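Local structure of bitiscetin (Bitis arietans, 1JWI) at residues P6-Y11 and C15-K20; A66-R71 and R110-L115; G23-A28 and T98-L103; F19-T24 and E29-E34. The protein binds von Willebrand factor and promotes its interaction, through the A1 domain, with platelet GPIbalpha, so that platelets aggregate. All coordinates share one frame; numbering follows the deposited sequence.

Interaction 1 (P6-Y11 and C15-K20); sequences PDWSSY and CYKVFK
S9 and Y16 form an antiparallel hydrogen-bonded pair between strands 9-11 and 15-20, whose axes come within 4.6 Å. S9 N to Y16 O and Y16 N to S9 O are both 2.7 Å and nearly straight. S9 O also receives a CA-H contact from C15. Next to this pair, W8 lays its indole across K17. K17 CB sits over the six-membered ring, 3.5 Å from its centroid. K17 then bends at chi2 (79°) and carries NZ round to D7. There NZ bonds D7 O at 3.0 Å and forms a long, weak salt bridge with D7 OD2 at 3.4 Å. F19 turns its edge toward the W8 face in an offset edge-to-face pair, planes at 78°, with F19 CZ 3.9 Å from W8 CZ2. On the side of S9 and Y16, Y11 CB packs on Y16 CE1, while Y16 OH bonds E47 of helix 45-58. The hairpin, tied to C4 through C15, is the N-terminal hairpin typical of long-form C-type lectin domains.

Interaction 2 (A66-R71 and R110-L115); sequences AWIGLR and RTWTDL
I68 CD1 stands over the five-membered ring of W112, 3.7 Å from its centroid and almost exactly on the ring normal. The methyl is about equally far from all five ring atoms. I68 CG1 lies between the backbone N and the carbonyl carbon (chi1 52°), and chi2 is extended, which carries CD1 out to the ring. L70 CD2 reaches W112 CE3 at 4.1 Å. At the other end, W67 CH2 rests on L115 CB at 3.9 Å, although the W67 side chain starts out away from that strand. No hydrogen bond crosses the contact. Further out, L103 of the middle strand touches both I68 and W112, and W67 NE1 is held by G23 O. An aromatic side chain of the partner subunit meets W112. Within this chain these are the outer strands of the three-stranded sheet of the C-type lectin fold; a strand of the partner subunit pairs with L70 and R71 and continues it, as in snaclec heterodimers.

Interaction 3 (G23-A28 and T98-L103); sequences GTWEDA and TKCFGL
W25, the residue that meets C100, follows a helix cap in which T24 OG1 accepts one bond and gives another, weak one. D27 N donates to T24 OG1 at 3.3 Å, nearly straight at 168°. T24 OG1 gives its hydrogen to D27 OD2 at 3.1 Å. T24 is thus the N-cap of helix 25-34, and A28 N to T24 O (2.8 Å) closes the first turn.

From this turn W25 extends toward strand 100-103, with CG anti to the backbone N (chi1 -171°). C100 comes over one face of the indole. Its SG lies 3.3 Å above the ring plane, near the CG end of the five-membered ring, and SG to W25 CG is 3.4 Å. C100 CB covers the same ring, 4.0 Å from its centroid. This is a sulfur-aromatic contact backed by a CH-pi contact. It packs the first turn of the helix on the middle strand of the three-stranded C-type lectin sheet.

Outside groups fix the indole. W25 NE1 bonds I68 O, and the W67 ring meets W25 edge-to-face. C100 is joined to C117 by a disulfide, which probably limits the movement of SG.

No hydrogen bond links the two segments. Their attraction should therefore be mainly dispersion between a polarisable sulfur and a pi face. The buried indole N-H is satisfied by I68 O of strand 66-72.

Interaction 4 (F19-T24 and E29-E34); sequences FKKVGT and EKFCVE
F31 meets the face of F19 with its edge, and K21 with one face, and it has more area buried here than either. Its CG is anti to the backbone N (chi1 -175°), which sends the ring out from the helix toward the strand corner. The F19 and F31 centroids are 4.8 Å apart and the planes stand at 71°, a close edge-to-face pair. F31 CE1 does the touching, lying 3.3 Å above the F19 ring, displaced toward the rim.

The K21 and F31 side chains come from opposite directions. The K21 aliphatic chain passes over an F31 face, with CD 4.2 Å from the ring centroid. The chain bends at chi3 (-69°), and K21 NZ ends above and outside the CD2-CE2 edge, 3.1 Å from F31 CE2. K21 NZ and E34 OE2 are 6.6 Å apart, too far for a salt bridge, so any attraction is probably weak and long-range.

The contact lies at the surface, where the chain turns at K21 between strands 14-20 and 22-23. Helix 25-34 brings F31 back over that turn. In this C-type lectin domain strand 121-126 lies alongside: F123 touches F19, K21 and C32, and the C32-C125 disulfide fastens the helix to that strand.

Interactions 1 and 4 share F19 and K20, so strand 14-20 leads from the N-terminal hairpin straight into the helix contact. Their centres are 13 Å apart. Interactions 3 and 4 share G23 and T24 and both use helix 25-34. Interactions 2 and 3 are the closest, with centres about 7 Å apart. A66 O to L103 N (2.7 Å) is a probable backbone bond of their common sheet. Separately, D114 OD1 to T98 OG1 (2.6 Å) is a probable side-chain bond. W67 NE1 to G23 O (2.9 Å) links interaction 2 to interaction 4. Interaction 1 is remote from interactions 2 and 3, with centres about 18 and 19 Å away; its nearest atoms to interaction 2 are about 6 Å off.

Interaction 1 (P6-Y11 and C15-K20)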
loop_
_atom_site.group_PDB
_atom_site.type_symbol
_atom_site.label_atom_id
_atom_site.label_comp_id
_atom_site.label_asym_id
_atom_site.label_seq_id
_atom_site.Cartn_x
_atom_site.Cartn_y
_atom_site.Cartn_z
ATOM N N PRO A 6 33.668 -8.044 -15.105
ATOM C CA PRO A 6 33.396 -9.327 -15.760
ATOM C C PRO A 6 32.100 -10.048 -15.385
ATOM O O PRO A 6 31.570 -10.819 -16.186
ATOM C CB PRO A 6 34.645 -10.150 -15.434
ATOM C CG PRO A 6 35.090 -9.584 -14.110
ATOM C CD PRO A 6 34.921 -8.102 -14.329
ATOM N N ASP A 7 31.580 -9.800 -14.186
ATOM C CA ASP A 7 30.358 -10.477 -13.759
ATOM C C ASP A 7 29.080 -9.631 -13.790
ATOM O O ASP A 7 28.047 -10.028 -13.245
ATOM C CB ASP A 7 30.567 -11.086 -12.369
ATOM C CG ASP A 7 30.978 -10.063 -11.328
ATOM O OD1 ASP A 7 31.786 -9.167 -11.648
ATOM O OD2 ASP A 7 30.508 -10.170 -10.177
ATOM N N TRP A 8 29.153 -8.472 -14.435
ATOM C CA TRP A 8 28.003 -7.584 -14.573
ATOM C C TRP A 8 27.602 -7.622 -16.038
ATOM O O TRP A 8 28.387 -8.058 -16.881
ATOM C CB TRP A 8 28.375 -6.143 -14.191
ATOM C CG TRP A 8 28.566 -5.924 -12.715
ATOM C CD1 TRP A 8 29.396 -6.616 -11.886
ATOM C CD2 TRP A 8 27.903 -4.950 -11.898
ATOM N NE1 TRP A 8 29.290 -6.139 -10.601
ATOM C CE2 TRP A 8 28.381 -5.116 -10.580
ATOM C CE3 TRP A 8 26.950 -3.951 -12.151
ATOM C CZ2 TRP A 8 27.937 -4.322 -9.513
ATOM C CZ3 TRP A 8 26.506 -3.157 -11.086
ATOM C CH2 TRP A 8 27.003 -3.351 -9.786
ATOM N N SER A 9 26.389 -7.175 -16.343
ATOM C CA SER A 9 25.920 -7.142 -17.724
ATOM C C SER A 9 25.854 -5.691 -18.183
ATOM O O SER A 9 25.531 -4.797 -17.397
ATOM C CB SER A 9 24.531 -7.783 -17.842
ATOM O OG SER A 9 24.548 -9.124 -17.392
ATOM N N SER A 10 26.159 -5.452 -19.453
ATOM C CA SER A 10 26.129 -4.097 -19.992
ATOM C C SER A 10 24.892 -3.859 -20.841
ATOM O O SER A 10 24.503 -4.712 -21.640
ATOM C CB SER A 10 27.384 -3.840 -20.823
ATOM O OG SER A 10 27.546 -4.848 -21.799
ATOM N N TYR A 11 24.274 -2.695 -20.661
ATOM C CA TYR A 11 23.077 -2.344 -21.416
ATOM C C TYR A 11 22.901 -0.834 -21.562
ATOM O O TYR A 11 22.845 -0.107 -20.571
ATOM C CB TYR A 11 21.835 -2.952 -20.752
ATOM C CG TYR A 11 20.542 -2.588 -21.445
ATOM C CD1 TYR A 11 19.871 -1.401 -21.139
ATOM C CD2 TYR A 11 20.011 -3.403 -22.444
ATOM C CE1 TYR A 11 18.709 -1.033 -21.818
ATOM C CE2 TYR A 11 18.850 -3.042 -23.131
ATOM C CZ TYR A 11 18.206 -1.857 -22.814
ATOM O OH TYR A 11 17.074 -1.482 -23.504
ATOM N N CYS A 15 25.717 -0.620 -16.398
ATOM C CA CYS A 15 26.136 -1.959 -15.993
ATOM C C CYS A 15 25.147 -2.470 -14.944
ATOM O O CYS A 15 24.827 -1.757 -13.988
ATOM C CB CYS A 15 27.547 -1.915 -15.405
ATOM S SG CYS A 15 28.823 -1.346 -16.585
ATOM N N TYR A 16 24.665 -3.699 -15.124
ATOM C CA TYR A 16 23.696 -4.294 -14.200
ATOM C C TYR A 16 24.149 -5.620 -13.614
ATOM O O TYR A 16 24.873 -6.390 -14.253
ATOM C CB TYR A 16 22.355 -4.547 -14.892
ATOM C CG TYR A 16 21.749 -3.354 -15.584
ATOM C CD1 TYR A 16 22.332 -2.822 -16.733
ATOM C CD2 TYR A 16 20.562 -2.787 -15.120
ATOM C CE1 TYR A 16 21.745 -1.759 -17.410
ATOM C CE2 TYR A 16 19.964 -1.724 -15.789
ATOM C CZ TYR A 16 20.559 -1.219 -16.937
ATOM O OH TYR A 16 19.950 -0.201 -17.629
ATOM N N LYS A 17 23.679 -5.896 -12.405
ATOM C CA LYS A 17 24.006 -7.133 -11.716
ATOM C C LYS A 17 22.917 -7.473 -10.702
ATOM O O LYS A 17 22.467 -6.611 -9.944
ATOM C CB LYS A 17 25.353 -6.988 -11.001
ATOM C CG LYS A 17 25.728 -8.142 -10.078
ATOM C CD LYS A 17 26.266 -9.321 -10.851
ATOM C CE LYS A 17 26.866 -10.378 -9.928
ATOM N NZ LYS A 17 27.409 -11.516 -10.729
ATOM N N VAL A 18 22.497 -8.735 -10.711
ATOM C CA VAL A 18 21.485 -9.241 -9.787
ATOM C C VAL A 18 22.241 -9.949 -8.666
ATOM O O VAL A 18 23.002 -10.883 -8.920
ATOM C CB VAL A 18 20.547 -10.262 -10.491
ATOM C CG1 VAL A 18 19.597 -10.891 -9.485
ATOM C CG2 VAL A 18 19.768 -9.573 -11.608
ATOM N N PHE A 19 22.049 -9.500 -7.431
ATOM C CA PHE A 19 22.727 -10.111 -6.289
ATOM C C PHE A 19 21.809 -11.099 -5.581
ATOM O O PHE A 19 20.665 -10.773 -5.245
ATOM C CB PHE A 19 23.196 -9.025 -5.321
ATOM C CG PHE A 19 24.363 -8.228 -5.830
ATOM C CD1 PHE A 19 25.665 -8.657 -5.604
ATOM C CD2 PHE A 19 24.160 -7.060 -6.558
ATOM C CE1 PHE A 19 26.750 -7.936 -6.097
ATOM C CE2 PHE A 19 25.241 -6.332 -7.057
ATOM C CZ PHE A 19 26.537 -6.772 -6.824
ATOM N N LYS A 20 22.314 -12.311 -5.359
ATOM C CA LYS A 20 21.535 -13.350 -4.707
ATOM C C LYS A 20 21.527 -13.245 -3.186
ATOM O O LYS A 20 20.643 -13.798 -2.535
ATOM C CB LYS A 20 22.027 -14.734 -5.143
ATOM C CG LYS A 20 21.585 -15.111 -6.552
ATOM C CD LYS A 20 21.740 -16.601 -6.819
ATOM C CE LYS A 20 23.190 -16.973 -7.076
ATOM N NZ LYS A 20 23.732 -16.250 -8.263
#

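Interaction 2 (A66-R71 and R110-L115)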
loop_
_atom_site.group_PDB
_atom_site.type_symbol
_atom_site.label_atom_id
_atom_site.label_comp_id
_atom_site.label_asym_id
_atom_site.label_seq_id
_atom_site.Cartn_x
_atom_site.Cartn_y
_atom_site.Cartn_z
ATOM N N ALA A 66 12.355 -9.336 -6.203
ATOM C CA ALA A 66 13.674 -8.714 -6.279
ATOM C C ALA A 66 13.558 -7.198 -6.151
ATOM O O ALA A 66 12.800 -6.563 -6.883
ATOM C CB ALA A 66 14.352 -9.087 -7.591
ATOM N N TRP A 67 14.293 -6.626 -5.202
ATOM C CA TRP A 67 14.285 -5.183 -4.964
ATOM C C TRP A 67 14.759 -4.330 -6.134
ATOM O O TRP A 67 15.750 -4.661 -6.796
ATOM C CB TRP A 67 15.199 -4.821 -3.779
ATOM C CG TRP A 67 14.738 -5.271 -2.429
ATOM C CD1 TRP A 67 15.484 -5.922 -1.485
ATOM C CD2 TRP A 67 13.455 -5.042 -1.837
ATOM N NE1 TRP A 67 14.744 -6.108 -0.342
ATOM C CE2 TRP A 67 13.495 -5.577 -0.530
ATOM C CE3 TRP A 67 12.276 -4.431 -2.283
ATOM C CZ2 TRP A 67 12.399 -5.522 0.337
ATOM C CZ3 TRP A 67 11.183 -4.378 -1.417
ATOM C CH2 TRP A 67 11.255 -4.919 -0.125
ATOM N N ILE A 68 14.044 -3.234 -6.379
ATOM C CA ILE A 68 14.443 -2.250 -7.382
ATOM C C ILE A 68 14.461 -0.931 -6.597
ATOM O O ILE A 68 13.987 -0.889 -5.457
ATOM C CB ILE A 68 13.483 -2.150 -8.606
ATOM C CG1 ILE A 68 12.038 -1.948 -8.165
ATOM C CG2 ILE A 68 13.648 -3.385 -9.487
ATOM C CD1 ILE A 68 11.103 -1.715 -9.359
ATOM N N GLY A 69 14.993 0.132 -7.188
ATOM C CA GLY A 69 15.121 1.389 -6.462
ATOM C C GLY A 69 13.949 2.316 -6.205
ATOM O O GLY A 69 14.166 3.483 -5.907
ATOM N N LEU A 70 12.722 1.819 -6.284
ATOM C CA LEU A 70 11.557 2.669 -6.074
ATOM C C LEU A 70 11.005 2.591 -4.649
ATOM O O LEU A 70 10.893 1.499 -4.088
ATOM C CB LEU A 70 10.471 2.274 -7.070
ATOM C CG LEU A 70 9.268 3.201 -7.171
ATOM C CD1 LEU A 70 9.707 4.561 -7.705
ATOM C CD2 LEU A 70 8.234 2.568 -8.099
ATOM N N ARG A 71 10.664 3.746 -4.072
ATOM C CA ARG A 71 10.113 3.805 -2.718
ATOM C C ARG A 71 9.052 4.899 -2.542
ATOM O O ARG A 71 9.140 5.972 -3.149
ATOM C CB ARG A 71 11.223 4.034 -1.682
ATOM C CG ARG A 71 10.713 4.001 -0.235
ATOM C CD ARG A 71 11.835 4.005 0.810
ATOM N NE ARG A 71 12.545 5.278 0.885
ATOM C CZ ARG A 71 13.506 5.553 1.766
ATOM N NH1 ARG A 71 13.876 4.643 2.656
ATOM N NH2 ARG A 71 14.098 6.740 1.760
ATOM N N ARG A 110 7.716 -9.385 -14.291
ATOM C CA ARG A 110 7.230 -8.514 -15.356
ATOM C C ARG A 110 6.625 -7.214 -14.814
ATOM O O ARG A 110 6.645 -6.186 -15.490
ATOM C CB ARG A 110 6.181 -9.250 -16.196
ATOM C CG ARG A 110 5.730 -8.486 -17.427
ATOM C CD ARG A 110 6.892 -8.260 -18.400
ATOM N NE ARG A 110 7.483 -9.511 -18.880
ATOM C CZ ARG A 110 8.497 -9.580 -19.741
ATOM N NH1 ARG A 110 9.041 -8.471 -20.224
ATOM N NH2 ARG A 110 8.967 -10.761 -20.122
ATOM N N THR A 111 6.093 -7.253 -13.595
ATOM C CA THR A 111 5.475 -6.062 -13.009
ATOM C C THR A 111 6.070 -5.693 -11.654
ATOM O O THR A 111 6.887 -6.433 -11.103
ATOM C CB THR A 111 3.957 -6.266 -12.840
ATOM O OG1 THR A 111 3.725 -7.443 -12.054
ATOM C CG2 THR A 111 3.300 -6.439 -14.188
ATOM N N TRP A 112 5.658 -4.546 -11.121
ATOM C CA TRP A 112 6.173 -4.097 -9.830
ATOM C C TRP A 112 5.127 -4.240 -8.725
ATOM O O TRP A 112 3.935 -4.048 -8.962
ATOM C CB TRP A 112 6.637 -2.642 -9.923
ATOM C CG TRP A 112 7.616 -2.388 -11.044
ATOM C CD1 TRP A 112 8.380 -3.320 -11.699
ATOM C CD2 TRP A 112 7.971 -1.116 -11.604
ATOM N NE1 TRP A 112 9.185 -2.701 -12.631
ATOM C CE2 TRP A 112 8.953 -1.350 -12.594
ATOM C CE3 TRP A 112 7.553 0.201 -11.364
ATOM C CZ2 TRP A 112 9.525 -0.317 -13.346
ATOM C CZ3 TRP A 112 8.126 1.236 -12.113
ATOM C CH2 TRP A 112 9.100 0.966 -13.092
ATOM N N THR A 113 5.577 -4.571 -7.517
ATOM C CA THR A 113 4.670 -4.751 -6.387
ATOM C C THR A 113 5.216 -4.087 -5.117
ATOM O O THR A 113 6.430 -3.995 -4.934
ATOM C CB THR A 113 4.429 -6.268 -6.125
ATOM O OG1 THR A 113 3.396 -6.436 -5.143
ATOM C CG2 THR A 113 5.701 -6.939 -5.646
ATOM N N ASP A 114 4.315 -3.614 -4.257
ATOM C CA ASP A 114 4.705 -2.968 -3.003
ATOM C C ASP A 114 4.951 -4.033 -1.944
ATOM O O ASP A 114 4.138 -4.934 -1.763
ATOM C CB ASP A 114 3.613 -2.005 -2.528
ATOM C CG ASP A 114 2.273 -2.683 -2.360
ATOM O OD1 ASP A 114 1.720 -2.639 -1.237
ATOM O OD2 ASP A 114 1.777 -3.263 -3.346
ATOM N N LEU A 115 6.069 -3.911 -1.234
ATOM C CA LEU A 115 6.458 -4.886 -0.218
ATOM C C LEU A 115 6.987 -4.245 1.059
ATOM O O LEU A 115 7.336 -3.067 1.075
ATOM C CB LEU A 115 7.557 -5.791 -0.784
ATOM C CG LEU A 115 7.250 -6.565 -2.067
ATOM C CD1 LEU A 115 8.547 -7.020 -2.731
ATOM C CD2 LEU A 115 6.365 -7.748 -1.719
#

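Interaction 3 (G23-A28 and T98-L103)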
loop_
_atom_site.group_PDB
_atom_site.type_symbol
_atom_site.label_atom_id
_atom_site.label_comp_id
_atom_site.label_asym_id
_atom_site.label_seq_id
_atom_site.Cartn_x
_atom_site.Cartn_y
_atom_site.Cartn_z
ATOM N N GLY A 23 18.785 -9.096 1.287
ATOM C CA GLY A 23 18.935 -7.995 2.223
ATOM C C GLY A 23 17.697 -7.128 2.233
ATOM O O GLY A 23 16.859 -7.235 1.335
ATOM N N THR A 24 17.569 -6.277 3.244
ATOM C CA THR A 24 16.421 -5.389 3.322
ATOM C C THR A 24 16.627 -4.349 2.231
ATOM O O THR A 24 17.741 -4.178 1.741
ATOM C CB THR A 24 16.331 -4.688 4.698
ATOM O OG1 THR A 24 17.420 -3.770 4.848
ATOM C CG2 THR A 24 16.384 -5.716 5.820
ATOM N N TRP A 25 15.555 -3.661 1.846
ATOM C CA TRP A 25 15.643 -2.656 0.792
ATOM C C TRP A 25 16.751 -1.650 1.084
ATOM O O TRP A 25 17.579 -1.356 0.220
ATOM C CB TRP A 25 14.310 -1.917 0.644
ATOM C CG TRP A 25 14.248 -1.020 -0.562
ATOM C CD1 TRP A 25 13.856 -1.365 -1.827
ATOM C CD2 TRP A 25 14.569 0.376 -0.608
ATOM N NE1 TRP A 25 13.905 -0.263 -2.655
ATOM C CE2 TRP A 25 14.338 0.817 -1.933
ATOM C CE3 TRP A 25 15.025 1.301 0.344
ATOM C CZ2 TRP A 25 14.548 2.143 -2.330
ATOM C CZ3 TRP A 25 15.233 2.622 -0.053
ATOM C CH2 TRP A 25 14.992 3.028 -1.382
ATOM N N GLU A 26 16.773 -1.131 2.306
ATOM C CA GLU A 26 17.778 -0.144 2.687
ATOM C C GLU A 26 19.205 -0.689 2.564
ATOM O O GLU A 26 20.074 -0.024 1.995
ATOM C CB GLU A 26 17.515 0.359 4.114
ATOM C CG GLU A 26 17.920 1.817 4.316
ATOM C CD GLU A 26 17.467 2.389 5.654
ATOM O OE1 GLU A 26 16.258 2.303 5.968
ATOM O OE2 GLU A 26 18.320 2.933 6.386
ATOM N N ASP A 27 19.453 -1.889 3.088
ATOM C CA ASP A 27 20.792 -2.470 2.991
ATOM C C ASP A 27 21.151 -2.678 1.527
ATOM O O ASP A 27 22.293 -2.470 1.111
ATOM C CB ASP A 27 20.870 -3.820 3.716
ATOM C CG ASP A 27 20.715 -3.694 5.225
ATOM O OD1 ASP A 27 21.131 -2.660 5.793
ATOM O OD2 ASP A 27 20.190 -4.643 5.842
ATOM N N ALA A 28 20.158 -3.097 0.747
ATOM C CA ALA A 28 20.362 -3.342 -0.671
ATOM C C ALA A 28 20.896 -2.080 -1.344
ATOM O O ALA A 28 21.910 -2.127 -2.039
ATOM C CB ALA A 28 19.051 -3.789 -1.320
ATOM N N THR A 98 3.718 -1.177 3.404
ATOM C CA THR A 98 4.457 -1.676 2.247
ATOM C C THR A 98 4.859 -0.447 1.426
ATOM O O THR A 98 4.094 0.016 0.578
ATOM C CB THR A 98 3.561 -2.615 1.399
ATOM O OG1 THR A 98 2.276 -1.998 1.197
ATOM C CG2 THR A 98 3.375 -3.958 2.105
ATOM N N LYS A 99 6.056 0.076 1.678
ATOM C CA LYS A 99 6.495 1.290 0.990
ATOM C C LYS A 99 7.653 1.138 0.013
ATOM O O LYS A 99 8.033 2.103 -0.649
ATOM C CB LYS A 99 6.821 2.363 2.040
ATOM C CG LYS A 99 5.657 2.572 3.008
ATOM C CD LYS A 99 5.979 3.518 4.140
ATOM C CE LYS A 99 5.873 4.964 3.709
ATOM N NZ LYS A 99 6.110 5.850 4.876
ATOM N N CYS A 100 8.200 -0.069 -0.080
ATOM C CA CYS A 100 9.307 -0.355 -0.987
ATOM C C CYS A 100 8.807 -1.250 -2.126
ATOM O O CYS A 100 7.926 -2.091 -1.922
ATOM C CB CYS A 100 10.452 -1.047 -0.232
ATOM S SG CYS A 100 11.343 0.088 0.885
ATOM N N PHE A 101 9.380 -1.082 -3.314
ATOM C CA PHE A 101 8.963 -1.862 -4.475
ATOM C C PHE A 101 9.984 -2.844 -5.023
ATOM O O PHE A 101 11.195 -2.628 -4.942
ATOM C CB PHE A 101 8.509 -0.931 -5.602
ATOM C CG PHE A 101 7.243 -0.183 -5.289
ATOM C CD1 PHE A 101 7.268 0.923 -4.436
ATOM C CD2 PHE A 101 6.017 -0.595 -5.822
ATOM C CE1 PHE A 101 6.086 1.608 -4.117
ATOM C CE2 PHE A 101 4.832 0.078 -5.509
ATOM C CZ PHE A 101 4.865 1.178 -4.658
ATOM N N GLY A 102 9.468 -3.928 -5.598
ATOM C CA GLY A 102 10.322 -4.945 -6.169
ATOM C C GLY A 102 9.647 -5.620 -7.347
ATOM O O GLY A 102 8.453 -5.416 -7.594
ATOM N N LEU A 103 10.422 -6.405 -8.090
ATOM C CA LEU A 103 9.883 -7.135 -9.229
ATOM C C LEU A 103 9.036 -8.280 -8.661
ATOM O O LEU A 103 9.518 -9.082 -7.865
ATOM C CB LEU A 103 11.029 -7.678 -10.090
ATOM C CG LEU A 103 11.979 -6.616 -10.662
ATOM C CD1 LEU A 103 13.044 -7.274 -11.524
ATOM C CD2 LEU A 103 11.174 -5.613 -11.479
#

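Interaction 4 (F19-T24 and E29-E34)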
loop_
_atom_site.group_PDB
_atom_site.type_symbol
_atom_site.label_atom_id
_atom_site.label_comp_id
_atom_site.label_asym_id
_atom_site.label_seq_id
_atom_site.Cartn_x
_atom_site.Cartn_y
_atom_site.Cartn_z
ATOM N N PHE A 19 22.049 -9.500 -7.431
ATOM C CA PHE A 19 22.727 -10.111 -6.289
ATOM C C PHE A 19 21.809 -11.099 -5.581
ATOM O O PHE A 19 20.665 -10.773 -5.245
ATOM C CB PHE A 19 23.196 -9.025 -5.321
ATOM C CG PHE A 19 24.363 -8.228 -5.830
ATOM C CD1 PHE A 19 25.665 -8.657 -5.604
ATOM C CD2 PHE A 19 24.160 -7.060 -6.558
ATOM C CE1 PHE A 19 26.750 -7.936 -6.097
ATOM C CE2 PHE A 19 25.241 -6.332 -7.057
ATOM C CZ PHE A 19 26.537 -6.772 -6.824
ATOM N N LYS A 20 22.314 -12.311 -5.359
ATOM C CA LYS A 20 21.535 -13.350 -4.707
ATOM C C LYS A 20 21.527 -13.245 -3.186
ATOM O O LYS A 20 20.643 -13.798 -2.535
ATOM C CB LYS A 20 22.027 -14.734 -5.143
ATOM C CG LYS A 20 21.585 -15.111 -6.552
ATOM C CD LYS A 20 21.740 -16.601 -6.819
ATOM C CE LYS A 20 23.190 -16.973 -7.076
ATOM N NZ LYS A 20 23.732 -16.250 -8.263
ATOM N N LYS A 21 22.506 -12.539 -2.627
ATOM C CA LYS A 21 22.580 -12.344 -1.181
ATOM C C LYS A 21 21.381 -11.481 -0.796
ATOM O O LYS A 21 21.282 -10.333 -1.225
ATOM C CB LYS A 21 23.878 -11.621 -0.808
ATOM C CG LYS A 21 24.116 -10.342 -1.609
ATOM C CD LYS A 21 25.232 -9.479 -1.027
ATOM C CE LYS A 21 24.818 -8.861 0.302
ATOM N NZ LYS A 21 25.900 -8.014 0.888
ATOM N N VAL A 22 20.472 -12.028 0.004
ATOM C CA VAL A 22 19.270 -11.292 0.394
ATOM C C VAL A 22 19.516 -10.198 1.424
ATOM O O VAL A 22 20.340 -10.346 2.321
ATOM C CB VAL A 22 18.184 -12.242 0.940
ATOM C CG1 VAL A 22 17.816 -13.273 -0.118
ATOM C CG2 VAL A 22 18.680 -12.926 2.212
ATOM N N GLY A 23 18.785 -9.096 1.287
ATOM C CA GLY A 23 18.935 -7.995 2.223
ATOM C C GLY A 23 17.697 -7.128 2.233
ATOM O O GLY A 23 16.859 -7.235 1.335
ATOM N N THR A 24 17.569 -6.277 3.244
ATOM C CA THR A 24 16.421 -5.389 3.322
ATOM C C THR A 24 16.627 -4.349 2.231
ATOM O O THR A 24 17.741 -4.178 1.741
ATOM C CB THR A 24 16.331 -4.688 4.698
ATOM O OG1 THR A 24 17.420 -3.770 4.848
ATOM C CG2 THR A 24 16.384 -5.716 5.820
ATOM N N GLU A 29 20.222 -0.953 -1.128
ATOM C CA GLU A 29 20.651 0.311 -1.724
ATOM C C GLU A 29 22.087 0.654 -1.319
ATOM O O GLU A 29 22.890 1.068 -2.154
ATOM C CB GLU A 29 19.708 1.445 -1.300
ATOM C CG GLU A 29 20.208 2.851 -1.632
ATOM C CD GLU A 29 20.262 3.136 -3.118
ATOM O OE1 GLU A 29 20.734 4.236 -3.494
ATOM O OE2 GLU A 29 19.827 2.273 -3.914
ATOM N N LYS A 30 22.403 0.481 -0.038
ATOM C CA LYS A 30 23.743 0.779 0.458
ATOM C C LYS A 30 24.810 -0.093 -0.197
ATOM O O LYS A 30 25.920 0.364 -0.454
ATOM C CB LYS A 30 23.803 0.603 1.978
ATOM C CG LYS A 30 23.117 1.712 2.761
ATOM C CD LYS A 30 23.396 1.580 4.258
ATOM C CE LYS A 30 22.870 2.773 5.039
ATOM N NZ LYS A 30 21.381 2.896 4.974
ATOM N N PHE A 31 24.469 -1.351 -0.460
ATOM C CA PHE A 31 25.408 -2.269 -1.087
ATOM C C PHE A 31 25.655 -1.825 -2.527
ATOM O O PHE A 31 26.791 -1.863 -3.004
ATOM C CB PHE A 31 24.861 -3.706 -1.038
ATOM C CG PHE A 31 25.824 -4.746 -1.556
ATOM C CD1 PHE A 31 25.915 -5.014 -2.918
ATOM C CD2 PHE A 31 26.654 -5.446 -0.679
ATOM C CE1 PHE A 31 26.816 -5.963 -3.404
ATOM C CE2 PHE A 31 27.559 -6.397 -1.155
ATOM C CZ PHE A 31 27.640 -6.656 -2.520
ATOM N N CYS A 32 24.599 -1.397 -3.218
ATOM C CA CYS A 32 24.730 -0.929 -4.593
ATOM C C CYS A 32 25.585 0.338 -4.612
ATOM O O CYS A 32 26.434 0.516 -5.495
ATOM C CB CYS A 32 23.359 -0.609 -5.204
ATOM S SG CYS A 32 22.270 -2.024 -5.597
ATOM N N VAL A 33 25.336 1.225 -3.650
ATOM C CA VAL A 33 26.094 2.468 -3.545
ATOM C C VAL A 33 27.574 2.099 -3.423
ATOM O O VAL A 33 28.421 2.624 -4.151
ATOM C CB VAL A 33 25.656 3.266 -2.297
ATOM C CG1 VAL A 33 26.694 4.319 -1.938
ATOM C CG2 VAL A 33 24.312 3.940 -2.564
ATOM N N GLU A 34 27.870 1.184 -2.500
ATOM C CA GLU A 34 29.233 0.722 -2.271
ATOM C C GLU A 34 29.872 0.286 -3.589
ATOM O O GLU A 34 31.089 0.382 -3.761
ATOM C CB GLU A 34 29.223 -0.436 -1.264
ATOM C CG GLU A 34 30.515 -1.229 -1.207
ATOM C CD GLU A 34 30.453 -2.379 -0.220
ATOM O OE1 GLU A 34 31.437 -3.152 -0.134
ATOM O OE2 GLU A 34 29.424 -2.500 0.480
#